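Long-range contacts in formate oxidase (Aspergillus oryzae, PDB 5ZU3), which oxidises formate as a flavoprotein of the GMC oxidoreductase family, here with 8-formyl-FAD as the bound cofactor: residues K68-R73 with N445-F450; K82-G87 with T507-T512; L423-S428 with I549-I554. The protein carries 1 engineered substitution. One frame throughout, in Å; residues are numbered along the deposited sequence.

Interaction 1 of 3, residues K68-R73 with N445-F450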
loop_
_atom_site.group_PDB
_atom_site.type_symbol
_atom_site.label_atom_id
_atom_site.label_comp_id
_atom_site.label_asym_id
_atom_site.label_seq_id
_atom_site.Cartn_x
_atom_site.Cartn_y
_atom_site.Cartn_z
ATOM N N LYS A 68 -3.443 -15.717 -5.129
ATOM C CA LYS A 68 -2.632 -16.571 -4.277
ATOM C C LYS A 68 -1.220 -16.012 -4.229
ATOM O O LYS A 68 -0.669 -15.624 -5.265
ATOM C CB LYS A 68 -2.564 -17.979 -4.861
ATOM C CG LYS A 68 -3.844 -18.803 -4.871
ATOM C CD LYS A 68 -3.624 -20.023 -5.777
ATOM C CE LYS A 68 -4.760 -21.023 -5.670
ATOM N NZ LYS A 68 -4.461 -22.205 -6.517
ATOM N N THR A 69 -0.626 -15.948 -3.035
ATOM C CA THR A 69 0.788 -15.586 -2.961
ATOM C C THR A 69 1.420 -16.335 -1.802
ATOM O O THR A 69 0.773 -16.602 -0.790
ATOM C CB THR A 69 1.092 -14.064 -2.840
ATOM O OG1 THR A 69 1.094 -13.641 -1.487
ATOM C CG2 THR A 69 0.128 -13.254 -3.588
ATOM N N THR A 70 2.686 -16.713 -1.989
ATOM C CA THR A 70 3.480 -17.324 -0.929
ATOM C C THR A 70 3.976 -16.245 0.035
ATOM O O THR A 70 4.732 -15.344 -0.362
ATOM C CB THR A 70 4.668 -18.098 -1.511
ATOM O OG1 THR A 70 4.199 -19.157 -2.350
ATOM C CG2 THR A 70 5.504 -18.699 -0.387
ATOM N N MET A 71 3.546 -16.346 1.296
ATOM C CA MET A 71 3.886 -15.385 2.346
ATOM C C MET A 71 5.290 -15.617 2.866
ATOM O O MET A 71 6.066 -14.675 3.050
ATOM C CB MET A 71 2.901 -15.522 3.518
ATOM C CG MET A 71 1.434 -15.258 3.147
ATOM S SD MET A 71 1.124 -13.499 2.862
ATOM C CE MET A 71 0.228 -13.637 1.342
ATOM N N VAL A 72 5.612 -16.869 3.136
ATOM C CA VAL A 72 6.879 -17.256 3.725
ATOM C C VAL A 72 7.390 -18.450 2.945
ATOM O O VAL A 72 6.615 -19.354 2.613
ATOM C CB VAL A 72 6.728 -17.609 5.221
ATOM C CG1 VAL A 72 8.052 -18.100 5.783
ATOM C CG2 VAL A 72 6.206 -16.404 6.022
ATOM N N ARG A 73 8.690 -18.441 2.623
ATOM C CA ARG A 73 9.352 -19.608 2.028
ATOM C C ARG A 73 10.725 -19.741 2.680
ATOM O O ARG A 73 11.702 -19.201 2.166
ATOM C CB ARG A 73 9.470 -19.501 0.510
ATOM C CG ARG A 73 10.027 -20.790 -0.106
ATOM C CD ARG A 73 10.100 -20.731 -1.591
ATOM N NE ARG A 73 8.766 -20.933 -2.130
ATOM C CZ ARG A 73 8.300 -20.326 -3.216
ATOM N NH1 ARG A 73 7.064 -20.560 -3.628
ATOM N NH2 ARG A 73 9.080 -19.501 -3.907
ATOM N N ASN A 445 3.267 -15.709 -10.382
ATOM C CA ASN A 445 3.596 -16.367 -9.135
ATOM C C ASN A 445 4.290 -15.374 -8.229
ATOM O O ASN A 445 5.083 -14.541 -8.685
ATOM C CB ASN A 445 4.406 -17.622 -9.402
ATOM C CG ASN A 445 3.481 -18.796 -9.684
ATOM O OD1 ASN A 445 2.470 -18.976 -8.982
ATOM N ND2 ASN A 445 3.735 -19.513 -10.775
ATOM N N ILE A 446 3.898 -15.386 -6.962
ATOM C CA ILE A 446 4.222 -14.301 -6.046
ATOM C C ILE A 446 4.795 -14.900 -4.767
ATOM O O ILE A 446 4.122 -15.678 -4.083
ATOM C CB ILE A 446 2.987 -13.426 -5.746
ATOM C CG1 ILE A 446 2.335 -12.945 -7.050
ATOM C CG2 ILE A 446 3.377 -12.237 -4.902
ATOM C CD1 ILE A 446 1.091 -12.099 -6.866
ATOM N N ASN A 447 6.033 -14.538 -4.450
ATOM C CA ASN A 447 6.700 -14.963 -3.223
ATOM C C ASN A 447 7.202 -13.735 -2.478
ATOM O O ASN A 447 8.140 -13.074 -2.937
ATOM C CB ASN A 447 7.861 -15.899 -3.533
ATOM C CG ASN A 447 8.650 -16.257 -2.307
ATOM O OD1 ASN A 447 8.163 -16.152 -1.192
ATOM N ND2 ASN A 447 9.891 -16.677 -2.507
ATOM N N LEU A 448 6.594 -13.445 -1.323
ATOM C CA LEU A 448 6.978 -12.276 -0.544
ATOM C C LEU A 448 8.236 -12.513 0.282
ATOM O O LEU A 448 8.936 -11.553 0.630
ATOM C CB LEU A 448 5.824 -11.866 0.373
ATOM C CG LEU A 448 4.634 -11.311 -0.392
ATOM C CD1 LEU A 448 3.490 -11.010 0.551
ATOM C CD2 LEU A 448 5.083 -10.067 -1.152
ATOM N N ASN A 449 8.547 -13.771 0.574
ATOM C CA ASN A 449 9.771 -14.123 1.273
ATOM C C ASN A 449 9.886 -13.386 2.608
ATOM O O ASN A 449 10.959 -12.887 2.978
ATOM C CB ASN A 449 10.980 -13.858 0.388
ATOM C CG ASN A 449 12.224 -14.513 0.919
ATOM O OD1 ASN A 449 12.158 -15.582 1.523
ATOM N ND2 ASN A 449 13.378 -13.875 0.697
ATOM N N PHE A 450 8.767 -13.316 3.333
ATOM C CA PHE A 450 8.775 -12.731 4.663
ATOM C C PHE A 450 9.636 -13.586 5.576
ATOM O O PHE A 450 9.556 -14.820 5.558
ATOM C CB PHE A 450 7.358 -12.665 5.239
ATOM C CG PHE A 450 6.488 -11.575 4.663
ATOM C CD1 PHE A 450 7.034 -10.352 4.254
ATOM C CD2 PHE A 450 5.115 -11.750 4.595
ATOM C CE1 PHE A 450 6.227 -9.351 3.769
ATOM C CE2 PHE A 450 4.287 -10.749 4.090
ATOM C CZ PHE A 450 4.836 -9.558 3.679
HETATM O O HOH W 1 1.793 -16.972 -5.885
HETATM O O HOH W 2 12.417 -17.771 -0.697
HETATM O O HOH W 3 10.627 -16.571 3.672
#

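Interaction 2 of 3, residues K82-G87 with T507-T512. With FAY ([(2R,3S,4R,5R)-5-(6-amino-9H-purin-9-yl)-3,4-dihydroxytetrahydrofuran-2-yl]methyl (2R,3S,4S)-5-(8-formyl-7-methyl-2,4-dioxo-3,4-dihydrobenzo[g]pteridin-10(2H)-yl)-2,3,4-trihydroxypentyl dihydrogen diphosphate), chain D.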
loop_
_atom_site.group_PDB
_atom_site.type_symbol
_atom_site.label_atom_id
_atom_site.label_comp_id
_atom_site.label_asym_id
_atom_site.label_seq_id
_atom_site.Cartn_x
_atom_site.Cartn_y
_atom_site.Cartn_z
ATOM N N LYS A 82 -4.505 -17.149 0.049
ATOM C CA LYS A 82 -5.397 -16.547 -0.910
ATOM C C LYS A 82 -6.567 -16.078 -0.063
ATOM O O LYS A 82 -7.045 -16.854 0.772
ATOM C CB LYS A 82 -5.870 -17.502 -1.999
ATOM C CG LYS A 82 -6.900 -16.938 -2.967
ATOM C CD LYS A 82 -7.388 -18.057 -3.880
ATOM C CE LYS A 82 -8.591 -17.678 -4.720
ATOM N NZ LYS A 82 -8.469 -16.404 -5.437
ATOM N N PRO A 83 -7.029 -14.825 -0.217
ATOM C CA PRO A 83 -6.554 -13.781 -1.129
ATOM C C PRO A 83 -5.451 -12.866 -0.605
ATOM O O PRO A 83 -5.494 -12.424 0.538
ATOM C CB PRO A 83 -7.814 -12.940 -1.361
ATOM C CG PRO A 83 -8.508 -12.983 -0.034
ATOM C CD PRO A 83 -8.255 -14.398 0.488
ATOM N N ASN A 84 -4.481 -12.566 -1.466
ATOM C CA ASN A 84 -3.636 -11.388 -1.292
ATOM C C ASN A 84 -4.348 -10.267 -2.027
ATOM O O ASN A 84 -4.268 -10.170 -3.257
ATOM C CB ASN A 84 -2.240 -11.626 -1.843
ATOM C CG ASN A 84 -1.249 -10.547 -1.438
ATOM O OD1 ASN A 84 -0.069 -10.588 -1.823
ATOM N ND2 ASN A 84 -1.710 -9.587 -0.643
ATOM N N THR A 85 -5.072 -9.438 -1.278
ATOM C CA THR A 85 -6.041 -8.516 -1.859
ATOM C C THR A 85 -5.362 -7.426 -2.693
ATOM O O THR A 85 -4.311 -6.894 -2.323
ATOM C CB THR A 85 -6.871 -7.893 -0.738
ATOM O OG1 THR A 85 -7.704 -8.905 -0.140
ATOM C CG2 THR A 85 -7.696 -6.699 -1.230
ATOM N N ARG A 86 -5.947 -7.137 -3.855
ATOM C CA ARG A 86 -5.492 -6.084 -4.756
ATOM C C ARG A 86 -6.718 -5.563 -5.481
ATOM O O ARG A 86 -7.568 -6.357 -5.891
ATOM C CB ARG A 86 -4.460 -6.592 -5.778
ATOM C CG ARG A 86 -3.051 -6.913 -5.237
ATOM C CD ARG A 86 -2.260 -5.635 -4.932
ATOM N NE ARG A 86 -2.108 -5.424 -3.499
ATOM C CZ ARG A 86 -1.419 -4.432 -2.944
ATOM N NH1 ARG A 86 -0.818 -3.521 -3.705
ATOM N NH2 ARG A 86 -1.344 -4.352 -1.624
ATOM N N GLY A 87 -6.801 -4.244 -5.647
ATOM C CA GLY A 87 -7.986 -3.645 -6.247
ATOM C C GLY A 87 -8.139 -4.001 -7.723
ATOM O O GLY A 87 -7.193 -3.881 -8.511
ATOM N N THR A 507 0.710 -10.296 4.958
ATOM C CA THR A 507 1.106 -9.032 4.346
ATOM C C THR A 507 0.390 -7.869 5.019
ATOM O O THR A 507 -0.811 -7.935 5.307
ATOM C CB THR A 507 0.772 -9.034 2.847
ATOM O OG1 THR A 507 1.094 -7.762 2.271
ATOM C CG2 THR A 507 -0.704 -9.324 2.610
ATOM N N ALA A 508 1.123 -6.788 5.247
ATOM C CA ALA A 508 0.486 -5.537 5.641
ATOM C C ALA A 508 -0.093 -4.798 4.450
ATOM O O ALA A 508 -0.561 -3.673 4.621
ATOM C CB ALA A 508 1.472 -4.636 6.382
ATOM N N PHE A 509 -0.053 -5.430 3.270
ATOM C CA PHE A 509 -0.593 -4.924 2.006
ATOM C C PHE A 509 0.261 -3.806 1.391
ATOM O O PHE A 509 -0.270 -2.909 0.736
ATOM C CB PHE A 509 -2.051 -4.458 2.176
ATOM C CG PHE A 509 -2.981 -5.504 2.808
ATOM C CD1 PHE A 509 -3.385 -6.633 2.091
ATOM C CD2 PHE A 509 -3.474 -5.335 4.094
ATOM C CE1 PHE A 509 -4.249 -7.579 2.649
ATOM C CE2 PHE A 509 -4.335 -6.285 4.655
ATOM C CZ PHE A 509 -4.711 -7.402 3.938
ATOM N N HIS A 510 1.604 -3.858 1.538
ATOM C CA HIS A 510 2.439 -2.817 0.933
ATOM C C HIS A 510 3.494 -3.338 -0.045
ATOM O O HIS A 510 4.654 -2.913 0.033
ATOM C CB HIS A 510 3.148 -2.004 2.026
ATOM C CG HIS A 510 2.248 -1.580 3.145
ATOM N ND1 HIS A 510 2.691 -1.423 4.440
ATOM C CD2 HIS A 510 0.928 -1.288 3.164
ATOM C CE1 HIS A 510 1.680 -1.065 5.209
ATOM N NE2 HIS A 510 0.599 -0.973 4.458
ATOM N N PRO A 511 3.167 -4.226 -0.986
ATOM C CA PRO A 511 4.219 -4.743 -1.874
ATOM C C PRO A 511 4.768 -3.660 -2.800
ATOM O O PRO A 511 4.042 -2.769 -3.250
ATOM C CB PRO A 511 3.508 -5.854 -2.654
ATOM C CG PRO A 511 2.104 -5.471 -2.615
ATOM C CD PRO A 511 1.863 -4.818 -1.305
ATOM N N THR A 512 6.074 -3.744 -3.070
ATOM C CA THR A 512 6.791 -2.745 -3.855
ATOM C C THR A 512 7.919 -3.416 -4.634
ATOM O O THR A 512 8.242 -4.587 -4.418
ATOM C CB THR A 512 7.398 -1.643 -2.963
ATOM O OG1 THR A 512 8.294 -2.251 -2.017
ATOM C CG2 THR A 512 6.345 -0.841 -2.242
HETATM P P FAY D . -0.515 1.099 -7.606
HETATM N N1 FAY D . -1.801 2.042 1.740
HETATM C C2 FAY D . -1.956 3.114 2.599
HETATM O O2 FAY D . -1.185 4.077 2.568
HETATM N N3 FAY D . -3.027 3.138 3.474
HETATM C C4 FAY D . -3.748 2.000 3.733
HETATM O O4 FAY D . -4.342 1.900 4.805
HETATM N N5 FAY D . -4.051 -0.327 3.169
HETATM C C6 FAY D . -4.925 -2.379 2.332
HETATM C C7 FAY D . -5.163 -3.246 1.281
HETATM C C8 FAY D . -4.453 -3.077 0.084
HETATM O O8 FAY D . -4.252 -3.743 -2.162
HETATM C C9 FAY D . -3.748 -1.888 -0.119
HETATM P PA FAY D . -2.863 -0.388 -8.033
HETATM C "C1'" FAY D . -1.483 0.101 -0.107
HETATM C C10 FAY D . -2.780 1.084 1.730
HETATM N N10 FAY D . -2.633 0.046 0.853
HETATM N N1A FAY D . -5.212 -5.791 -17.346
HETATM O O1A FAY D . -3.237 -1.772 -7.622
HETATM C C1B FAY D . -5.088 -2.696 -13.050
HETATM O O1P FAY D . -0.983 2.223 -8.483
HETATM C "C2'" FAY D . -1.903 0.888 -1.354
HETATM O "O2'" FAY D . -3.304 0.839 -1.570
HETATM C C2A FAY D . -5.906 -4.619 -17.142
HETATM O O2A FAY D . -3.530 0.674 -7.211
HETATM C C2B FAY D . -5.739 -3.063 -11.726
HETATM O O2B FAY D . -7.115 -3.423 -11.853
HETATM O O2P FAY D . 0.978 0.835 -7.590
HETATM C "C3'" FAY D . -1.214 0.361 -2.607
HETATM O "O3'" FAY D . 0.183 0.200 -2.420
HETATM N N3A FAY D . -5.785 -3.907 -15.960
HETATM C C3B FAY D . -5.515 -1.791 -10.935
HETATM O O3B FAY D . -6.545 -0.917 -11.290
HETATM O O3P FAY D . -1.272 -0.269 -7.973
HETATM C "C4'" FAY D . -1.480 1.279 -3.797
HETATM O "O4'" FAY D . -2.871 1.463 -3.979
HETATM C C4A FAY D . -4.959 -4.370 -14.984
HETATM C C4B FAY D . -4.247 -1.195 -11.515
HETATM O O4B FAY D . -3.956 -1.949 -12.679
HETATM C C4X FAY D . -3.630 0.940 2.827
HETATM C "C5'" FAY D . -0.815 0.634 -5.008
HETATM O "O5'" FAY D . -0.943 1.496 -6.109
HETATM C C5A FAY D . -4.249 -5.551 -15.178
HETATM C C5B FAY D . -3.058 -1.190 -10.569
HETATM O O5B FAY D . -3.252 -0.184 -9.601
HETATM C C5X FAY D . -4.048 -1.308 2.194
HETATM C C6A FAY D . -4.374 -6.274 -16.358
HETATM N N6A FAY D . -3.880 -7.521 -16.410
HETATM N N7A FAY D . -3.510 -5.772 -14.080
HETATM C C7M FAY D . -6.051 -4.436 1.546
HETATM C C8A FAY D . -3.725 -4.788 -13.186
HETATM C C8M FAY D . -4.818 -3.885 -1.097
HETATM C C9A FAY D . -3.503 -1.027 0.947
HETATM N N9A FAY D . -4.612 -3.904 -13.728
HETATM O O HOH W 4 1.415 -1.965 -3.635
#

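Interaction 3 of 3, residues L423-S428 with I549-I554. Engineered in segment 549-554: K553 (natural residue Arg). With FAY ([(2R,3S,4R,5R)-5-(6-amino-9H-purin-9-yl)-3,4-dihydroxytetrahydrofuran-2-yl]methyl (2R,3S,4S)-5-(8-formyl-7-methyl-2,4-dioxo-3,4-dihydrobenzo[g]pteridin-10(2H)-yl)-2,3,4-trihydroxypentyl dihydrogen diphosphate), chain D.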
loop_
_atom_site.group_PDB
_atom_site.type_symbol
_atom_site.label_atom_id
_atom_site.label_comp_id
_atom_site.label_asym_id
_atom_site.label_seq_id
_atom_site.Cartn_x
_atom_site.Cartn_y
_atom_site.Cartn_z
ATOM N N LEU A 423 6.001 -4.652 10.887
ATOM C CA LEU A 423 7.445 -4.391 10.861
ATOM C C LEU A 423 7.772 -3.572 9.607
ATOM O O LEU A 423 7.705 -4.081 8.480
ATOM C CB LEU A 423 8.225 -5.701 10.906
ATOM C CG LEU A 423 9.724 -5.671 10.616
ATOM C CD1 LEU A 423 10.530 -4.861 11.674
ATOM C CD2 LEU A 423 10.274 -7.102 10.476
ATOM N N VAL A 424 8.082 -2.287 9.785
ATOM C CA VAL A 424 8.204 -1.407 8.633
ATOM C C VAL A 424 9.624 -1.334 8.120
ATOM O O VAL A 424 9.841 -0.866 6.992
ATOM C CB VAL A 424 7.678 0.011 8.953
ATOM C CG1 VAL A 424 6.160 -0.015 9.136
ATOM C CG2 VAL A 424 8.340 0.573 10.196
ATOM N N ARG A 425 10.600 -1.825 8.878
ATOM C CA ARG A 425 11.994 -1.824 8.440
ATOM C C ARG A 425 12.590 -3.227 8.539
ATOM O O ARG A 425 13.565 -3.451 9.260
ATOM C CB ARG A 425 12.800 -0.821 9.268
ATOM C CG ARG A 425 12.578 0.628 8.848
ATOM C CD ARG A 425 13.637 1.092 7.835
ATOM N NE ARG A 425 13.541 0.326 6.584
ATOM C CZ ARG A 425 12.724 0.659 5.585
ATOM N NH1 ARG A 425 11.940 1.732 5.695
ATOM N NH2 ARG A 425 12.682 -0.066 4.471
ATOM N N PRO A 426 12.058 -4.189 7.782
ATOM C CA PRO A 426 12.620 -5.541 7.817
ATOM C C PRO A 426 13.950 -5.591 7.085
ATOM O O PRO A 426 14.280 -4.736 6.266
ATOM C CB PRO A 426 11.564 -6.389 7.101
ATOM C CG PRO A 426 10.872 -5.421 6.180
ATOM C CD PRO A 426 11.095 -4.024 6.675
ATOM N N ILE A 427 14.718 -6.630 7.369
ATOM C CA ILE A 427 15.982 -6.804 6.673
ATOM C C ILE A 427 16.010 -8.080 5.844
ATOM O O ILE A 427 17.060 -8.435 5.295
ATOM C CB ILE A 427 17.166 -6.765 7.655
ATOM C CG1 ILE A 427 16.982 -7.837 8.730
ATOM C CG2 ILE A 427 17.266 -5.367 8.266
ATOM C CD1 ILE A 427 18.255 -8.213 9.453
ATOM N N SER A 428 14.896 -8.795 5.758
ATOM C CA SER A 428 14.871 -9.957 4.884
ATOM C C SER A 428 15.092 -9.547 3.428
ATOM O O SER A 428 14.618 -8.495 2.967
ATOM C CB SER A 428 13.546 -10.709 5.030
ATOM O OG SER A 428 13.598 -11.541 6.170
ATOM N N ILE A 549 11.322 0.456 0.535
ATOM C CA ILE A 549 9.920 0.577 0.965
ATOM C C ILE A 549 9.827 1.596 2.096
ATOM O O ILE A 549 10.653 1.568 3.025
ATOM C CB ILE A 549 9.368 -0.791 1.395
ATOM C CG1 ILE A 549 7.892 -0.688 1.763
ATOM C CG2 ILE A 549 10.119 -1.344 2.588
ATOM C CD1 ILE A 549 7.228 -2.046 2.042
ATOM N N PRO A 550 8.902 2.549 2.029
ATOM C CA PRO A 550 8.744 3.513 3.127
ATOM C C PRO A 550 8.480 2.815 4.457
ATOM O O PRO A 550 8.145 1.622 4.514
ATOM C CB PRO A 550 7.548 4.365 2.676
ATOM C CG PRO A 550 7.633 4.355 1.184
ATOM C CD PRO A 550 8.239 3.001 0.792
ATOM N N ASP A 551 8.588 3.602 5.542
ATOM C CA ASP A 551 8.563 3.106 6.915
ATOM C C ASP A 551 7.136 3.069 7.485
ATOM O O ASP A 551 6.935 3.299 8.688
ATOM C CB ASP A 551 9.449 3.980 7.803
ATOM C CG ASP A 551 10.756 4.407 7.117
ATOM O OD1 ASP A 551 10.731 5.381 6.366
ATOM O OD2 ASP A 551 11.814 3.799 7.311
ATOM N N CYS A 552 6.134 2.831 6.638
ATOM C CA CYS A 552 4.739 3.034 6.988
ATOM C C CYS A 552 3.898 2.558 5.818
ATOM O O CYS A 552 4.466 2.107 4.816
ATOM C CB CYS A 552 4.489 4.509 7.258
ATOM S SG CYS A 552 5.016 5.526 5.851
ATOM N N LYS A 553 2.569 2.673 5.921
ATOM C CA LYS A 553 1.688 2.432 4.779
ATOM C C LYS A 553 2.077 3.331 3.603
ATOM O O LYS A 553 2.478 4.488 3.781
ATOM C CB LYS A 553 0.238 2.679 5.176
ATOM C CG LYS A 553 -0.194 1.989 6.459
ATOM C CD LYS A 553 -1.660 1.630 6.369
ATOM C CE LYS A 553 -2.250 1.213 7.693
ATOM N NZ LYS A 553 -3.726 1.053 7.617
ATOM N N ILE A 554 1.892 2.825 2.381
ATOM C CA ILE A 554 2.673 3.316 1.245
ATOM C C ILE A 554 1.849 4.078 0.212
ATOM O O ILE A 554 2.422 4.542 -0.783
ATOM C CB ILE A 554 3.439 2.164 0.561
ATOM C CG1 ILE A 554 2.457 1.141 -0.023
ATOM C CG2 ILE A 554 4.442 1.501 1.505
ATOM C CD1 ILE A 554 3.051 0.336 -1.160
HETATM P P FAY D . -0.515 1.099 -7.606
HETATM N N1 FAY D . -1.801 2.042 1.740
HETATM C C2 FAY D . -1.956 3.114 2.599
HETATM O O2 FAY D . -1.185 4.077 2.568
HETATM N N3 FAY D . -3.027 3.138 3.474
HETATM C C4 FAY D . -3.748 2.000 3.733
HETATM O O4 FAY D . -4.342 1.900 4.805
HETATM N N5 FAY D . -4.051 -0.327 3.169
HETATM C C6 FAY D . -4.925 -2.379 2.332
HETATM C C7 FAY D . -5.163 -3.246 1.281
HETATM C C8 FAY D . -4.453 -3.077 0.084
HETATM O O8 FAY D . -4.252 -3.743 -2.162
HETATM C C9 FAY D . -3.748 -1.888 -0.119
HETATM P PA FAY D . -2.863 -0.388 -8.033
HETATM C "C1'" FAY D . -1.483 0.101 -0.107
HETATM C C10 FAY D . -2.780 1.084 1.730
HETATM N N10 FAY D . -2.633 0.046 0.853
HETATM N N1A FAY D . -5.212 -5.791 -17.346
HETATM O O1A FAY D . -3.237 -1.772 -7.622
HETATM C C1B FAY D . -5.088 -2.696 -13.050
HETATM O O1P FAY D . -0.983 2.223 -8.483
HETATM C "C2'" FAY D . -1.903 0.888 -1.354
HETATM O "O2'" FAY D . -3.304 0.839 -1.570
HETATM C C2A FAY D . -5.906 -4.619 -17.142
HETATM O O2A FAY D . -3.530 0.674 -7.211
HETATM C C2B FAY D . -5.739 -3.063 -11.726
HETATM O O2B FAY D . -7.115 -3.423 -11.853
HETATM O O2P FAY D . 0.978 0.835 -7.590
HETATM C "C3'" FAY D . -1.214 0.361 -2.607
HETATM O "O3'" FAY D . 0.183 0.200 -2.420
HETATM N N3A FAY D . -5.785 -3.907 -15.960
HETATM C C3B FAY D . -5.515 -1.791 -10.935
HETATM O O3B FAY D . -6.545 -0.917 -11.290
HETATM O O3P FAY D . -1.272 -0.269 -7.973
HETATM C "C4'" FAY D . -1.480 1.279 -3.797
HETATM O "O4'" FAY D . -2.871 1.463 -3.979
HETATM C C4A FAY D . -4.959 -4.370 -14.984
HETATM C C4B FAY D . -4.247 -1.195 -11.515
HETATM O O4B FAY D . -3.956 -1.949 -12.679
HETATM C C4X FAY D . -3.630 0.940 2.827
HETATM C "C5'" FAY D . -0.815 0.634 -5.008
HETATM O "O5'" FAY D . -0.943 1.496 -6.109
HETATM C C5A FAY D . -4.249 -5.551 -15.178
HETATM C C5B FAY D . -3.058 -1.190 -10.569
HETATM O O5B FAY D . -3.252 -0.184 -9.601
HETATM C C5X FAY D . -4.048 -1.308 2.194
HETATM C C6A FAY D . -4.374 -6.274 -16.358
HETATM N N6A FAY D . -3.880 -7.521 -16.410
HETATM N N7A FAY D . -3.510 -5.772 -14.080
HETATM C C7M FAY D . -6.051 -4.436 1.546
HETATM C C8A FAY D . -3.725 -4.788 -13.186
HETATM C C8M FAY D . -4.818 -3.885 -1.097
HETATM C C9A FAY D . -3.503 -1.027 0.947
HETATM N N9A FAY D . -4.612 -3.904 -13.728
#

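Interaction 1 of 3, residues K68-R73 with N445-F450
T69 and I446 pack side chain against side chain, their CB atoms 3.5 Å apart, where strands 68-70 and 445-447 run side by side in roughly the same direction, 38° from parallel. CG2 of T69, anti to its carbonyl carbon, reaches both CB and CD1 of I446. Beside this pair the backbones join: T70 N donates to I446 O (2.7 Å), and L448 N returns a nearly straight bond to T70 O (2.8 Å, 171° at the hydrogen), a single parallel bridge of T70 with N447. The link continues past the corner at M71, where F450 N binds M71 O (3.0 Å) and M71 SD lies against CD1 of L448. The R73 flank is looser and wetter. Its guanidinium lays one face over the N447 amide, planes 50° apart, while NE forms a salt bridge with E78; one water joins R73 N to N449 OD1 and F450 O. OD1 of N447 accepts from N449 N (3.0 Å), an Asx turn. M71 and V72 form a classic beta bulge opposite R79 of strand 78-81. Strand 445-447 is itself the outermost strand of the antiparallel sheet with 431-434 and 302-304, whose L304 touches I446 and L448.

Interaction 2 of 3, residues K82-G87 with T507-T512
The pocket around the benzenoid end of the flavin, which carries a methyl at C7 and a formyl group at C8, is lined by R86 and F509, which meet across this contact. NH2 of R86 gives a weak hydrogen bond to F509 O (3.0 Å, 140° at the hydrogen), with the oxygen at the edge of the guanidinium. P511 packs CG and CD over one guanidinium face, and the formyl oxygen O8 lies over the opposite face, 3.0 Å from R86 CZ. The arginine is bent at chi2 (-74°) and chi3 (108°), which brings NE back to its neighbour's carbonyl, T85 O (2.9 Å), in the carbonyl plane. F509 sets one ring face over the flavin methyl C7M, 3.4 Å from the ring plane. T507 O lies over the other face, while T507 OG1 takes F509 N in an ST turn and also bonds D306. A water held by R86 NH1 and P511 O also contacts the ribityl O3'. These bonds hold the guanidinium with one face toward O8. Because O8 meets that face rather than an N-H, the positive charge probably acts through space, polarising the formyl C=O and perhaps favouring negative charge on the flavin.

Interaction 3 of 3, residues L423-S428 with I549-I554
R425 reaches across to the 549-554 loop and grips I549 and D551 together. From CB, with CG beside the backbone N, the chain folds at chi2 (-94°) and again at chi3 (64°), wrapping round one carboxylate oxygen: CG lies 3.6 Å and CD 3.3 Å from D551 OD2. NE is more distant from that oxygen, and CZ comes 3.4 Å from I549 O, which lies at the guanidinium edge. NH1 forms a salt bridge with D551 OD2 (2.6 Å), meeting it from well above the carboxylate plane; the two flat groups stand 79° apart. NH1 and NH2 share I549 O, each at 3.0 Å, while NH2 also touches CG2 of I549. V424 fills in beside this fork, its CB 3.4 Å from D551 O. T108 OG1 also bonds OD2 of D551, and the backbone N of H105 bonds OD1. The engineered K553 donates from NZ to flavin O4 (3.0 Å) and also bonds T100. The 423-428 loop joins strand 415-423 to strand 431-434, with L423 and P426 against helix 454-473; the 549-554 loop leads into helix 555-572, and its C552 packs on strands 353-358 and 392-397.

Overall arrangement
Along the chain the segments run 68-73, 82-87, 423-428, 445-450, 507-512, 549-554, so every pair of contacts crosses. Interactions 1 and 2 tie the N-terminal part of the GMC fold to the C-terminal part; interaction 3 joins two C-terminal loops. Centres of interactions 1 and 2 are about 11 Å apart, and F450 and L448 touch T507 of strand 506-507. Interaction 3, centred about 14 Å from interaction 2 and 16 Å from interaction 1, meets H510 through I549, K553 and I554; its 423-428 loop leads into strand 431-434, the sheet neighbour of 445-447. Interactions 2 and 3 reach the flavin's formyl and pyrimidine ends, whereas the T69 side chain is about 11 Å from the cofactor.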